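PDB 2OX4: putative mandelate racemase from Zymomonas mobilis, which binds a magnesium ion and, as a member of the enolase superfamily, probably acts as a lyase of the dehydratase kind. Local coordinates for residues A52-L55 against K56-A60; W74-L77 against F78-F82; G176-E179 against G180-L183; G218-D221 against L222-I226; A304-A307 against H308-V312. All coordinates share one frame; numbering follows the deposited sequence.

Interaction 1: A52-L55 against K56-A60; sequences AGIL and KDYAA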
loop_
_atom_site.group_PDB
_atom_site.type_symbol
_atom_site.label_atom_id
_atom_site.label_comp_id
_atom_site.label_asym_id
_atom_site.label_seq_id
_atom_site.Cartn_x
_atom_site.Cartn_y
_atom_site.Cartn_z
ATOM N N ALA C 52 -27.599 -11.192 -30.311
ATOM C CA ALA C 52 -28.735 -12.018 -30.717
ATOM C C ALA C 52 -28.488 -13.489 -30.366
ATOM O O ALA C 52 -29.397 -14.188 -29.910
ATOM C CB ALA C 52 -29.028 -11.841 -32.212
ATOM N N GLY C 53 -27.243 -13.942 -30.556
ATOM C CA GLY C 53 -26.864 -15.322 -30.278
ATOM C C GLY C 53 -26.854 -15.659 -28.796
ATOM O O GLY C 53 -27.306 -16.737 -28.402
ATOM N N ILE C 54 -26.355 -14.744 -27.963
ATOM C CA ILE C 54 -26.391 -14.984 -26.512
ATOM C C ILE C 54 -27.822 -15.097 -25.979
ATOM O O ILE C 54 -28.103 -15.923 -25.094
ATOM C CB ILE C 54 -25.520 -13.991 -25.668
ATOM C CG1 ILE C 54 -25.163 -14.602 -24.302
ATOM C CG2 ILE C 54 -26.240 -12.654 -25.429
ATOM C CD1 ILE C 54 -24.168 -15.726 -24.342
ATOM N N LEU C 55 -28.728 -14.284 -26.529
ATOM C CA LEU C 55 -30.122 -14.314 -26.084
ATOM C C LEU C 55 -30.761 -15.648 -26.453
ATOM O O LEU C 55 -31.463 -16.258 -25.636
ATOM C CB LEU C 55 -30.905 -13.140 -26.676
ATOM C CG LEU C 55 -30.507 -11.771 -26.114
ATOM C CD1 LEU C 55 -31.172 -10.672 -26.931
ATOM C CD2 LEU C 55 -30.921 -11.666 -24.643
ATOM N N LYS C 56 -30.459 -16.126 -27.660
ATOM C CA LYS C 56 -30.916 -17.437 -28.108
ATOM C C LYS C 56 -30.413 -18.554 -27.183
ATOM O O LYS C 56 -31.167 -19.457 -26.821
ATOM C CB LYS C 56 -30.485 -17.673 -29.564
ATOM C CG LYS C 56 -30.762 -19.074 -30.116
ATOM C CD LYS C 56 -30.211 -19.232 -31.534
ATOM C CE LYS C 56 -30.042 -20.709 -31.887
ATOM N NZ LYS C 56 -28.608 -21.166 -31.941
ATOM N N ASP C 57 -29.146 -18.484 -26.783
ATOM C CA ASP C 57 -28.585 -19.547 -25.945
ATOM C C ASP C 57 -29.157 -19.531 -24.529
ATOM O O ASP C 57 -29.487 -20.588 -23.972
ATOM C CB ASP C 57 -27.066 -19.445 -25.910
ATOM C CG ASP C 57 -26.426 -19.940 -27.203
ATOM O OD1 ASP C 57 -27.111 -20.593 -28.021
ATOM O OD2 ASP C 57 -25.238 -19.660 -27.408
ATOM N N TYR C 58 -29.285 -18.337 -23.959
ATOM C CA TYR C 58 -29.838 -18.204 -22.602
ATOM C C TYR C 58 -31.303 -18.616 -22.557
ATOM O O TYR C 58 -31.781 -19.101 -21.526
ATOM C CB TYR C 58 -29.722 -16.778 -22.065
ATOM C CG TYR C 58 -28.325 -16.317 -21.689
ATOM C CD1 TYR C 58 -28.092 -14.986 -21.327
ATOM C CD2 TYR C 58 -27.238 -17.198 -21.693
ATOM C CE1 TYR C 58 -26.824 -14.538 -20.974
ATOM C CE2 TYR C 58 -25.966 -16.753 -21.351
ATOM C CZ TYR C 58 -25.766 -15.432 -20.990
ATOM O OH TYR C 58 -24.501 -14.990 -20.653
ATOM N N ALA C 59 -32.000 -18.418 -23.677
ATOM C CA ALA C 59 -33.449 -18.677 -23.764
ATOM C C ALA C 59 -33.782 -20.107 -23.354
ATOM O O ALA C 59 -34.780 -20.346 -22.667
ATOM C CB ALA C 59 -33.983 -18.379 -25.184
ATOM N N ALA C 60 -32.914 -21.048 -23.728
ATOM C CA ALA C 60 -33.071 -22.444 -23.321
ATOM C C ALA C 60 -33.141 -22.670 -21.807
ATOM O O ALA C 60 -33.814 -23.586 -21.350
ATOM C CB ALA C 60 -31.992 -23.315 -23.949
#

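Interaction 2: W74-L77 against F78-F82; sequences WEKL and FKKTF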
loop_
_atom_site.group_PDB
_atom_site.type_symbol
_atom_site.label_atom_id
_atom_site.label_comp_id
_atom_site.label_asym_id
_atom_site.label_seq_id
_atom_site.Cartn_x
_atom_site.Cartn_y
_atom_site.Cartn_z
ATOM N N TRP C 74 -30.911 -14.347 -12.332
ATOM C CA TRP C 74 -29.678 -13.594 -12.587
ATOM C C TRP C 74 -28.505 -14.446 -12.128
ATOM O O TRP C 74 -27.534 -14.599 -12.853
ATOM C CB TRP C 74 -29.681 -12.264 -11.816
ATOM C CG TRP C 74 -28.795 -11.177 -12.420
ATOM C CD1 TRP C 74 -29.205 -10.094 -13.171
ATOM C CD2 TRP C 74 -27.370 -11.056 -12.292
ATOM N NE1 TRP C 74 -28.118 -9.314 -13.520
ATOM C CE2 TRP C 74 -26.982 -9.880 -12.988
ATOM C CE3 TRP C 74 -26.385 -11.821 -11.647
ATOM C CZ2 TRP C 74 -25.642 -9.465 -13.077
ATOM C CZ3 TRP C 74 -25.046 -11.405 -11.727
ATOM C CH2 TRP C 74 -24.689 -10.241 -12.439
ATOM N N GLU C 75 -28.616 -15.027 -10.937
ATOM C CA GLU C 75 -27.535 -15.855 -10.404
ATOM C C GLU C 75 -27.344 -17.140 -11.215
ATOM O O GLU C 75 -26.220 -17.590 -11.390
ATOM C CB GLU C 75 -27.764 -16.151 -8.914
ATOM C CG GLU C 75 -26.638 -16.958 -8.209
ATOM C CD GLU C 75 -25.401 -16.128 -7.798
ATOM O OE1 GLU C 75 -25.291 -14.930 -8.144
ATOM O OE2 GLU C 75 -24.514 -16.696 -7.112
ATOM N N LYS C 76 -28.439 -17.729 -11.698
ATOM C CA LYS C 76 -28.366 -18.892 -12.597
ATOM C C LYS C 76 -27.621 -18.583 -13.898
ATOM O O LYS C 76 -26.714 -19.312 -14.278
ATOM C CB LYS C 76 -29.778 -19.413 -12.896
ATOM C CG LYS C 76 -29.853 -20.635 -13.815
ATOM C CD LYS C 76 -31.321 -20.986 -14.086
ATOM C CE LYS C 76 -31.463 -22.066 -15.145
ATOM N NZ LYS C 76 -32.897 -22.461 -15.316
ATOM N N LEU C 77 -27.998 -17.504 -14.575
ATOM C CA LEU C 77 -27.255 -17.052 -15.761
ATOM C C LEU C 77 -25.789 -16.726 -15.470
ATOM O O LEU C 77 -24.926 -16.948 -16.321
ATOM C CB LEU C 77 -27.962 -15.884 -16.448
ATOM C CG LEU C 77 -29.339 -16.295 -17.006
ATOM C CD1 LEU C 77 -30.039 -15.113 -17.675
ATOM C CD2 LEU C 77 -29.210 -17.492 -18.007
ATOM N N PHE C 78 -25.517 -16.228 -14.264
ATOM C CA PHE C 78 -24.147 -15.896 -13.844
ATOM C C PHE C 78 -23.340 -17.187 -13.570
ATOM O O PHE C 78 -22.199 -17.311 -14.027
ATOM C CB PHE C 78 -24.212 -14.977 -12.612
ATOM C CG PHE C 78 -22.860 -14.505 -12.094
ATOM C CD1 PHE C 78 -21.904 -13.971 -12.953
ATOM C CD2 PHE C 78 -22.577 -14.565 -10.731
ATOM C CE1 PHE C 78 -20.655 -13.531 -12.457
ATOM C CE2 PHE C 78 -21.336 -14.125 -10.235
ATOM C CZ PHE C 78 -20.387 -13.612 -11.096
ATOM N N LYS C 79 -23.952 -18.141 -12.860
ATOM C CA LYS C 79 -23.222 -19.280 -12.261
ATOM C C LYS C 79 -23.343 -20.598 -13.025
ATOM O O LYS C 79 -22.515 -21.512 -12.848
ATOM C CB LYS C 79 -23.652 -19.497 -10.802
ATOM C CG LYS C 79 -23.193 -18.386 -9.843
ATOM C CD LYS C 79 -21.671 -18.356 -9.691
ATOM C CE LYS C 79 -21.242 -17.362 -8.614
ATOM N NZ LYS C 79 -21.857 -17.641 -7.258
ATOM N N LYS C 80 -24.373 -20.717 -13.859
ATOM C CA LYS C 80 -24.691 -22.017 -14.462
ATOM C C LYS C 80 -24.455 -22.100 -15.973
ATOM O O LYS C 80 -24.687 -23.147 -16.585
ATOM C CB LYS C 80 -26.128 -22.453 -14.103
ATOM C CG LYS C 80 -26.356 -22.675 -12.600
ATOM C CD LYS C 80 -25.428 -23.749 -12.068
ATOM C CE LYS C 80 -25.868 -24.268 -10.710
ATOM N NZ LYS C 80 -24.931 -25.325 -10.226
ATOM N N THR C 81 -23.995 -21.002 -16.565
ATOM C CA THR C 81 -23.717 -20.935 -18.004
ATOM C C THR C 81 -22.245 -21.227 -18.299
ATOM O O THR C 81 -21.848 -21.371 -19.468
ATOM C CB THR C 81 -24.060 -19.535 -18.566
ATOM O OG1 THR C 81 -23.371 -18.523 -17.809
ATOM C CG2 THR C 81 -25.566 -19.281 -18.517
ATOM N N PHE C 82 -21.454 -21.310 -17.223
ATOM C CA PHE C 82 -19.978 -21.362 -17.268
ATOM C C PHE C 82 -19.328 -20.024 -17.617
ATOM O O PHE C 82 -18.482 -19.526 -16.876
ATOM C CB PHE C 82 -19.422 -22.487 -18.162
ATOM C CG PHE C 82 -18.007 -22.865 -17.796
ATOM C CD1 PHE C 82 -17.767 -23.726 -16.732
ATOM C CD2 PHE C 82 -16.921 -22.305 -18.474
ATOM C CE1 PHE C 82 -16.458 -24.058 -16.358
ATOM C CE2 PHE C 82 -15.607 -22.632 -18.100
ATOM C CZ PHE C 82 -15.394 -23.510 -17.046
#

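Interaction 3: G176-E179 against G180-L183; sequences GSRE and GVFL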
loop_
_atom_site.group_PDB
_atom_site.type_symbol
_atom_site.label_atom_id
_atom_site.label_comp_id
_atom_site.label_asym_id
_atom_site.label_seq_id
_atom_site.Cartn_x
_atom_site.Cartn_y
_atom_site.Cartn_z
ATOM N N GLY C 176 -15.202 17.019 -40.970
ATOM C CA GLY C 176 -16.181 16.120 -40.365
ATOM C C GLY C 176 -15.940 14.649 -40.641
ATOM O O GLY C 176 -16.866 13.847 -40.551
ATOM N N SER C 177 -14.696 14.285 -40.963
ATOM C CA SER C 177 -14.327 12.898 -41.257
ATOM C C SER C 177 -13.501 12.276 -40.122
ATOM O O SER C 177 -12.666 12.957 -39.526
ATOM C CB SER C 177 -13.534 12.840 -42.563
ATOM O OG SER C 177 -13.218 11.509 -42.919
ATOM N N ARG C 178 -13.728 10.987 -39.868
ATOM C CA ARG C 178 -12.941 10.187 -38.923
ATOM C C ARG C 178 -11.652 9.699 -39.586
ATOM O O ARG C 178 -10.717 9.262 -38.903
ATOM C CB ARG C 178 -13.748 8.962 -38.468
ATOM C CG ARG C 178 -14.724 9.195 -37.311
ATOM C CD ARG C 178 -14.281 8.428 -36.063
ATOM N NE ARG C 178 -13.207 9.145 -35.384
ATOM C CZ ARG C 178 -12.135 8.594 -34.828
ATOM N NH1 ARG C 178 -11.243 9.380 -34.259
ATOM N NH2 ARG C 178 -11.941 7.274 -34.836
ATOM N N GLU C 179 -11.613 9.752 -40.922
ATOM C CA GLU C 179 -10.495 9.168 -41.682
ATOM C C GLU C 179 -9.174 9.830 -41.319
ATOM O O GLU C 179 -9.049 11.053 -41.368
ATOM C CB GLU C 179 -10.730 9.254 -43.198
ATOM C CG GLU C 179 -11.964 8.500 -43.711
ATOM C CD GLU C 179 -12.022 7.048 -43.262
ATOM O OE1 GLU C 179 -13.063 6.643 -42.699
ATOM O OE2 GLU C 179 -11.033 6.313 -43.475
ATOM N N GLY C 180 -8.204 9.011 -40.916
ATOM C CA GLY C 180 -6.876 9.500 -40.554
ATOM C C GLY C 180 -6.787 10.209 -39.207
ATOM O O GLY C 180 -5.765 10.822 -38.891
ATOM N N VAL C 181 -7.849 10.139 -38.408
ATOM C CA VAL C 181 -7.816 10.733 -37.068
ATOM C C VAL C 181 -7.371 9.664 -36.071
ATOM O O VAL C 181 -8.005 8.612 -35.939
ATOM C CB VAL C 181 -9.186 11.341 -36.646
ATOM C CG1 VAL C 181 -9.099 11.928 -35.233
ATOM C CG2 VAL C 181 -9.603 12.440 -37.639
ATOM N N PHE C 182 -6.266 9.939 -35.396
ATOM C CA PHE C 182 -5.697 9.006 -34.428
ATOM C C PHE C 182 -5.364 9.767 -33.162
ATOM O O PHE C 182 -4.792 10.860 -33.196
ATOM C CB PHE C 182 -4.433 8.343 -34.979
ATOM C CG PHE C 182 -3.873 7.248 -34.086
ATOM C CD1 PHE C 182 -4.433 5.972 -34.087
ATOM C CD2 PHE C 182 -2.786 7.500 -33.249
ATOM C CE1 PHE C 182 -3.911 4.961 -33.276
ATOM C CE2 PHE C 182 -2.272 6.497 -32.432
ATOM C CZ PHE C 182 -2.832 5.227 -32.447
ATOM N N LEU C 183 -5.744 9.204 -32.029
ATOM C CA LEU C 183 -5.839 10.030 -30.845
ATOM C C LEU C 183 -5.146 9.420 -29.620
ATOM O O LEU C 183 -5.357 9.901 -28.513
ATOM C CB LEU C 183 -7.306 10.366 -30.533
ATOM C CG LEU C 183 -8.068 11.238 -31.552
ATOM C CD1 LEU C 183 -9.563 11.298 -31.271
ATOM C CD2 LEU C 183 -7.463 12.637 -31.578
HETATM O O HOH W 1 -9.443 7.926 -33.335
HETATM O O HOH W 2 -10.012 7.045 -37.594
#

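Interaction 4: G218-D221 against L222-I226; sequences GHTD and LVSAI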
loop_
_atom_site.group_PDB
_atom_site.type_symbol
_atom_site.label_atom_id
_atom_site.label_comp_id
_atom_site.label_asym_id
_atom_site.label_seq_id
_atom_site.Cartn_x
_atom_site.Cartn_y
_atom_site.Cartn_z
ATOM N N GLY C 218 -13.526 6.765 -25.788
ATOM C CA GLY C 218 -12.410 5.818 -25.664
ATOM C C GLY C 218 -11.389 5.869 -26.798
ATOM O O GLY C 218 -10.610 4.931 -26.968
ATOM N N HIS C 219 -11.391 6.954 -27.575
ATOM C CA HIS C 219 -10.446 7.131 -28.689
ATOM C C HIS C 219 -9.073 7.588 -28.210
ATOM O O HIS C 219 -8.049 7.314 -28.847
ATOM C CB HIS C 219 -10.985 8.180 -29.669
ATOM C CG HIS C 219 -12.224 7.757 -30.389
ATOM N ND1 HIS C 219 -13.190 8.656 -30.792
ATOM C CD2 HIS C 219 -12.648 6.536 -30.790
ATOM C CE1 HIS C 219 -14.159 8.004 -31.411
ATOM N NE2 HIS C 219 -13.860 6.716 -31.416
ATOM N N THR C 220 -9.070 8.325 -27.106
ATOM C CA THR C 220 -7.842 8.804 -26.490
ATOM C C THR C 220 -7.291 7.718 -25.551
ATOM O O THR C 220 -7.930 6.684 -25.338
ATOM C CB THR C 220 -8.093 10.112 -25.698
ATOM O OG1 THR C 220 -9.265 9.971 -24.876
ATOM C CG2 THR C 220 -8.291 11.300 -26.675
ATOM N N ASP C 221 -6.098 7.948 -25.019
ATOM C CA ASP C 221 -5.610 7.183 -23.874
ATOM C C ASP C 221 -5.265 8.148 -22.749
ATOM O O ASP C 221 -5.533 9.329 -22.879
ATOM C CB ASP C 221 -4.428 6.291 -24.271
ATOM C CG ASP C 221 -3.202 7.072 -24.778
ATOM O OD1 ASP C 221 -3.045 8.285 -24.490
ATOM O OD2 ASP C 221 -2.359 6.440 -25.461
ATOM N N LEU C 222 -4.678 7.641 -21.669
ATOM C CA LEU C 222 -4.322 8.476 -20.528
ATOM C C LEU C 222 -3.583 9.735 -20.971
ATOM O O LEU C 222 -3.950 10.848 -20.593
ATOM C CB LEU C 222 -3.469 7.689 -19.533
ATOM C CG LEU C 222 -2.919 8.474 -18.340
ATOM C CD1 LEU C 222 -2.689 7.555 -17.151
ATOM C CD2 LEU C 222 -1.635 9.197 -18.720
ATOM N N VAL C 223 -2.541 9.550 -21.774
ATOM C CA VAL C 223 -1.612 10.638 -22.099
ATOM C C VAL C 223 -2.323 11.746 -22.898
ATOM O O VAL C 223 -2.248 12.941 -22.552
ATOM C CB VAL C 223 -0.387 10.092 -22.875
ATOM C CG1 VAL C 223 0.537 11.228 -23.266
ATOM C CG2 VAL C 223 0.365 9.041 -22.008
ATOM N N SER C 224 -3.030 11.352 -23.944
ATOM C CA SER C 224 -3.766 12.350 -24.721
ATOM C C SER C 224 -4.940 12.948 -23.946
ATOM O O SER C 224 -5.226 14.116 -24.103
ATOM C CB SER C 224 -4.223 11.786 -26.060
ATOM O OG SER C 224 -4.920 10.565 -25.920
ATOM N N ALA C 225 -5.604 12.149 -23.105
ATOM C CA ALA C 225 -6.695 12.661 -22.264
ATOM C C ALA C 225 -6.244 13.772 -21.327
ATOM O O ALA C 225 -6.916 14.789 -21.196
ATOM C CB ALA C 225 -7.334 11.537 -21.461
ATOM N N ILE C 226 -5.095 13.582 -20.682
ATOM C CA ILE C 226 -4.549 14.567 -19.753
ATOM C C ILE C 226 -4.188 15.836 -20.519
ATOM O O ILE C 226 -4.486 16.942 -20.077
ATOM C CB ILE C 226 -3.300 14.015 -19.013
ATOM C CG1 ILE C 226 -3.697 12.913 -18.008
ATOM C CG2 ILE C 226 -2.504 15.128 -18.316
ATOM C CD1 ILE C 226 -2.480 12.124 -17.491
#

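Interaction 5: A304-A307 against H308-V312; sequences ADMA and HIFEV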
loop_
_atom_site.group_PDB
_atom_site.type_symbol
_atom_site.label_atom_id
_atom_site.label_comp_id
_atom_site.label_asym_id
_atom_site.label_seq_id
_atom_site.Cartn_x
_atom_site.Cartn_y
_atom_site.Cartn_z
ATOM N N ALA C 304 -25.502 1.193 -8.688
ATOM C CA ALA C 304 -25.810 2.535 -8.202
ATOM C C ALA C 304 -25.743 2.620 -6.663
ATOM O O ALA C 304 -25.235 3.595 -6.107
ATOM C CB ALA C 304 -27.171 2.982 -8.717
ATOM N N ASP C 305 -26.234 1.590 -5.980
ATOM C CA ASP C 305 -26.227 1.562 -4.509
ATOM C C ASP C 305 -24.816 1.482 -3.931
ATOM O O ASP C 305 -24.503 2.161 -2.952
ATOM C CB ASP C 305 -27.066 0.407 -3.978
ATOM C CG ASP C 305 -28.543 0.534 -4.342
ATOM O OD1 ASP C 305 -29.006 1.638 -4.723
ATOM O OD2 ASP C 305 -29.237 -0.503 -4.263
ATOM N N MET C 306 -23.954 0.672 -4.538
ATOM C CA MET C 306 -22.543 0.639 -4.148
ATOM C C MET C 306 -21.872 1.987 -4.443
ATOM O O MET C 306 -21.112 2.500 -3.631
ATOM C CB MET C 306 -21.820 -0.509 -4.872
ATOM C CG MET C 306 -20.486 -0.906 -4.250
ATOM S SD MET C 306 -19.861 -2.512 -4.817
ATOM C CE MET C 306 -19.859 -2.292 -6.596
ATOM N N ALA C 307 -22.173 2.569 -5.609
ATOM C CA ALA C 307 -21.549 3.835 -6.018
ATOM C C ALA C 307 -21.870 4.964 -5.027
ATOM O O ALA C 307 -21.034 5.818 -4.767
ATOM C CB ALA C 307 -21.985 4.232 -7.430
ATOM N N HIS C 308 -23.083 4.942 -4.472
ATOM C CA HIS C 308 -23.526 5.937 -3.499
ATOM C C HIS C 308 -22.608 6.055 -2.266
ATOM O O HIS C 308 -22.397 7.174 -1.779
ATOM C CB HIS C 308 -24.970 5.636 -3.070
ATOM C CG HIS C 308 -25.645 6.765 -2.351
ATOM N ND1 HIS C 308 -25.516 8.082 -2.736
ATOM C CD2 HIS C 308 -26.479 6.765 -1.282
ATOM C CE1 HIS C 308 -26.242 8.847 -1.935
ATOM N NE2 HIS C 308 -26.837 8.071 -1.046
ATOM N N ILE C 309 -22.057 4.917 -1.807
ATOM C CA ILE C 309 -21.132 4.857 -0.655
ATOM C C ILE C 309 -19.881 5.684 -0.916
ATOM O O ILE C 309 -19.227 6.164 0.011
ATOM C CB ILE C 309 -20.661 3.389 -0.379
ATOM C CG1 ILE C 309 -21.864 2.462 -0.237
ATOM C CG2 ILE C 309 -19.807 3.309 0.876
ATOM C CD1 ILE C 309 -22.976 3.085 0.509
ATOM N N PHE C 310 -19.546 5.824 -2.194
ATOM C CA PHE C 310 -18.309 6.465 -2.604
ATOM C C PHE C 310 -18.545 7.903 -3.096
ATOM O O PHE C 310 -17.628 8.523 -3.648
ATOM C CB PHE C 310 -17.634 5.620 -3.695
ATOM C CG PHE C 310 -17.183 4.269 -3.203
ATOM C CD1 PHE C 310 -15.926 4.110 -2.636
ATOM C CD2 PHE C 310 -18.024 3.164 -3.298
ATOM C CE1 PHE C 310 -15.514 2.855 -2.164
ATOM C CE2 PHE C 310 -17.621 1.909 -2.830
ATOM C CZ PHE C 310 -16.367 1.767 -2.262
ATOM N N GLU C 311 -19.755 8.423 -2.859
ATOM C CA GLU C 311 -20.166 9.770 -3.316
ATOM C C GLU C 311 -19.952 9.917 -4.830
ATOM O O GLU C 311 -19.318 10.867 -5.330
ATOM C CB GLU C 311 -19.492 10.898 -2.495
ATOM C CG GLU C 311 -19.999 10.933 -1.039
ATOM C CD GLU C 311 -19.345 11.994 -0.151
ATOM O OE1 GLU C 311 -18.282 12.546 -0.533
ATOM O OE2 GLU C 311 -19.913 12.262 0.946
ATOM N N VAL C 312 -20.488 8.940 -5.542
ATOM C CA VAL C 312 -20.457 8.892 -6.992
ATOM C C VAL C 312 -21.915 8.966 -7.429
ATOM O O VAL C 312 -22.793 8.404 -6.768
ATOM C CB VAL C 312 -19.813 7.565 -7.476
ATOM C CG1 VAL C 312 -19.959 7.372 -8.983
ATOM C CG2 VAL C 312 -18.322 7.507 -7.088
#

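Interaction 1: A52-L55 against K56-A60
Ile-54 and Tyr-58, one turn apart on helix 48-62 in the N-terminal domain of this enolase-superfamily fold, form an i to i+4 CH-pi contact. The isoleucine crosses the phenol ring over its face: CG1 lies 3.7 Å from the centroid of the Tyr-58 ring and only 22° off the normal, displaced toward the rim. Its closest ring atom is Tyr-58 CZ, 3.5 Å from Ile-54 CG1, and CD1 continues across to CE2. Placing CG1 opposite the backbone N (chi1 -158°) is what carries this longer branch over the tyrosine. At the base of the ring, Ile-54 O stands 3.4 Å from Tyr-58 CG while accepting a nearly straight bond from Tyr-58 N (2.9 Å). The hydroxyl is fixed by Ile-91 O, and the ring also packs on Phe-98 of helix 89-110. With an alanine in place of this tyrosine, Ile-54 would probably lose the surface it lies on, and the Ile-91 carbonyl its phenolic donor. A second subunit also reaches this stretch, where its Ser-49 bonds both Lys-56 NZ and Asp-57 OD2. The Asp-57 carboxylate carbon CG rests 3.5 Å from Gly-53 O.

Interaction 2: W74-L77 against F78-F82
Trp-74 O accepts from Phe-78 N at 3.0 Å, an ordinary i to i+4 bond, but the pattern changes over the following residues as helix 70-79 runs out. Lys-79 N bonds Glu-75 O at 2.8 Å and shares itself weakly with Lys-76 O, which takes its main bond from Lys-80 N, also at 2.8 Å. Leu-77 O is then claimed by a side chain: Thr-81 OG1 donates to it at 2.7 Å, and the same hydroxyl is hydrogen-bonded to Gly-84 N. Phe-82, with positive phi, is the first residue to leave helical geometry.

Among the side chains, Glu-75 bends about CB-CG (chi2 80°), which folds its carboxylate along the helix toward Lys-79. The salt bridge there measures 2.8 Å from OE2 to Lys-79 NZ, with the ammonium approaching from above the carboxylate plane, 35° out of it. Lys-79 NZ has a second anion in Glu-184 of a second subunit, and Glu-75 OE1 bonds His-308 of a third. Trp-74 meets Phe-78 obliquely, planes at 50° and CZ3 of the indole 3.8 Å from Phe-78 CB.

Outside the segments, the Trp-74 indole NH bonds Gly-295 O, just before helix 296-309, and its rings lie on Phe-92 and Ile-95 of helix 89-110. Leu-77 leans on Ile-95 as well and, with Thr-81, on Leu-61 of helix 48-62, so the end of helix 70-79 packs on both of those helices.

Interaction 3: G176-E179 against G180-L183
Arg-178 O and Val-181 N close a type II beta turn in the long loop that follows strand 164-167 of the barrel domain and precedes helix 189-206. Walking in from the N-terminal side, Gly-176 is tied by its carbonyl to Ser-143 OG. Ser-177 comes next and makes an ST turn, its OG accepting from Glu-179 N at 3.1 Å with an N-H...O angle of 155°; a second conformer exists for this serine, so the bond describes one of two states. Ser-177 O also supports the valine, 3.6 Å from Val-181 CG2.

Arg-178 supplies the turn's acceptor, 3.0 Å from Val-181 N, although the donor stands 40° above the carbonyl plane. Its side chain, again one of two conformers, is bent at chi2 (-113°) and chi3 and doubles back over the turn. There NH1 lies 3.5 Å from Val-181 CG1 and 3.9 Å from Leu-183 CD1, while NE is held by Ala-171 O. Lys-80 of a second subunit packs against this arginine, and the magnesium ion is about 13 Å from its side chain, measured between nearest atoms.

Glu-179 and Gly-180 form the corner. Gly-180 has positive phi, and a CB in its place would run into Glu-179 O, a geometric reason for glycine at this position of a type II turn. Across the mouth of the turn one water donates to both carbonyls, 2.7 Å to Arg-178 O and 3.0 Å to Val-181 O.

Interaction 4: G218-D221 against L222-I226
Asp-221 reaches forward to Ser-224 across the first turn of helix 222-232, and its side chain can be traced atom by atom. CB lies 2.9 Å from Leu-222 N, the next amide in the chain, and leaves the backbone with CG placed between the N and the carbonyl carbon (chi1 62°); this turn folds the carboxylate over the residues that follow. CG lies 3.5 Å from Leu-222 N. OD1 then receives Ser-224 N at 3.1 Å; the N-H points almost straight at it (173°), and the oxygen is met nearly end-on to its C-O bond. The same OD1 is 3.0 Å from Val-223 N and thus sits before two of the amides at the helix start. OD2 turns to the neighbouring loop, where it accepts from Gly-185 N.

The answering bond comes from Ser-224: its OG accepts from Asp-221 N at 3.0 Å (158°), completing a capping box with Asp-221 as N-cap. Asp-221 O takes Ala-225 N at 2.8 Å as the helical pattern begins. An alanine in place of Asp-221 would probably leave Ser-224 N and Gly-185 N without their carboxylate acceptor and fray the helix start.

Ser-224 OG is used twice, since it also bonds Leu-183 O, and Thr-220 CB crowds it at 3.2 Å. The Thr-220 hydroxyl is bonded to Ile-243 O. Nearest side-chain atoms of Thr-220 and the magnesium ligand Glu-215 are about 8 Å apart.

Interaction 5: A304-A307 against H308-V312
Ala-307 and Val-312 meet in a Schellman motif, the C-terminal stop of helix 296-309 as the barrel domain passes into strand 313-314. The defining pair of bonds is present: Val-312 N reaches back to Ala-307 O at 3.3 Å, and inside it Glu-311 N reaches His-308 O at 3.1 Å. Glu-311 is the C-prime residue and supplies the positive phi (54°) that reverses the chain. Ala-307 O also accepts Phe-310 N at 3.0 Å, and the two donors come from opposite faces of its carbonyl plane. Phe-310 N to Ala-307 O and Ile-309 N to Met-306 O (3.2 Å, donor 57° out of the carbonyl plane) both span three residues instead of four, which tightens the last turn.

Apolar contact seals the motif, Ala-307 CB standing 4.0 Å from Val-312 CB; both side chains also touch Ile-287 of strand 286-287. Phe-310 turns its ring edge to the backbone, CD2 lying 3.2 Å from Met-306 O, and the ring packs on Leu-279 of helix 271-280.

Outside the segments, Glu-311 holds Leu-222 N and Thr-245 N of a fifth subunit, so the residue that ends this helix also joins an interface. Arg-282 binds the carbonyls of Phe-310 and Glu-311. A cation on oxygens at a helix C-terminus would probably be favoured by the partial negative charge expected there.

Overall arrangement
All five contacts are local and follow one another in series, so none nests within or crosses another. From the N terminus, interaction 1 spans a turn of helix 48-62 and interaction 2 the end of helix 70-79; they touch, Tyr-58 CE2 coming 3.8 Å from Thr-81 CG2, and both face the second subunit. In the barrel domain, interaction 3 closes a beta turn in the loop after strand 164-167, interaction 4 starts helix 222-232 where the loop after strand 211-215 enters it, and the two meet as Leu-183 packs against the backbone of His-219. Interaction 5 ends helix 296-309 ahead of strand 313-314 and, like interaction 2, touches the third subunit.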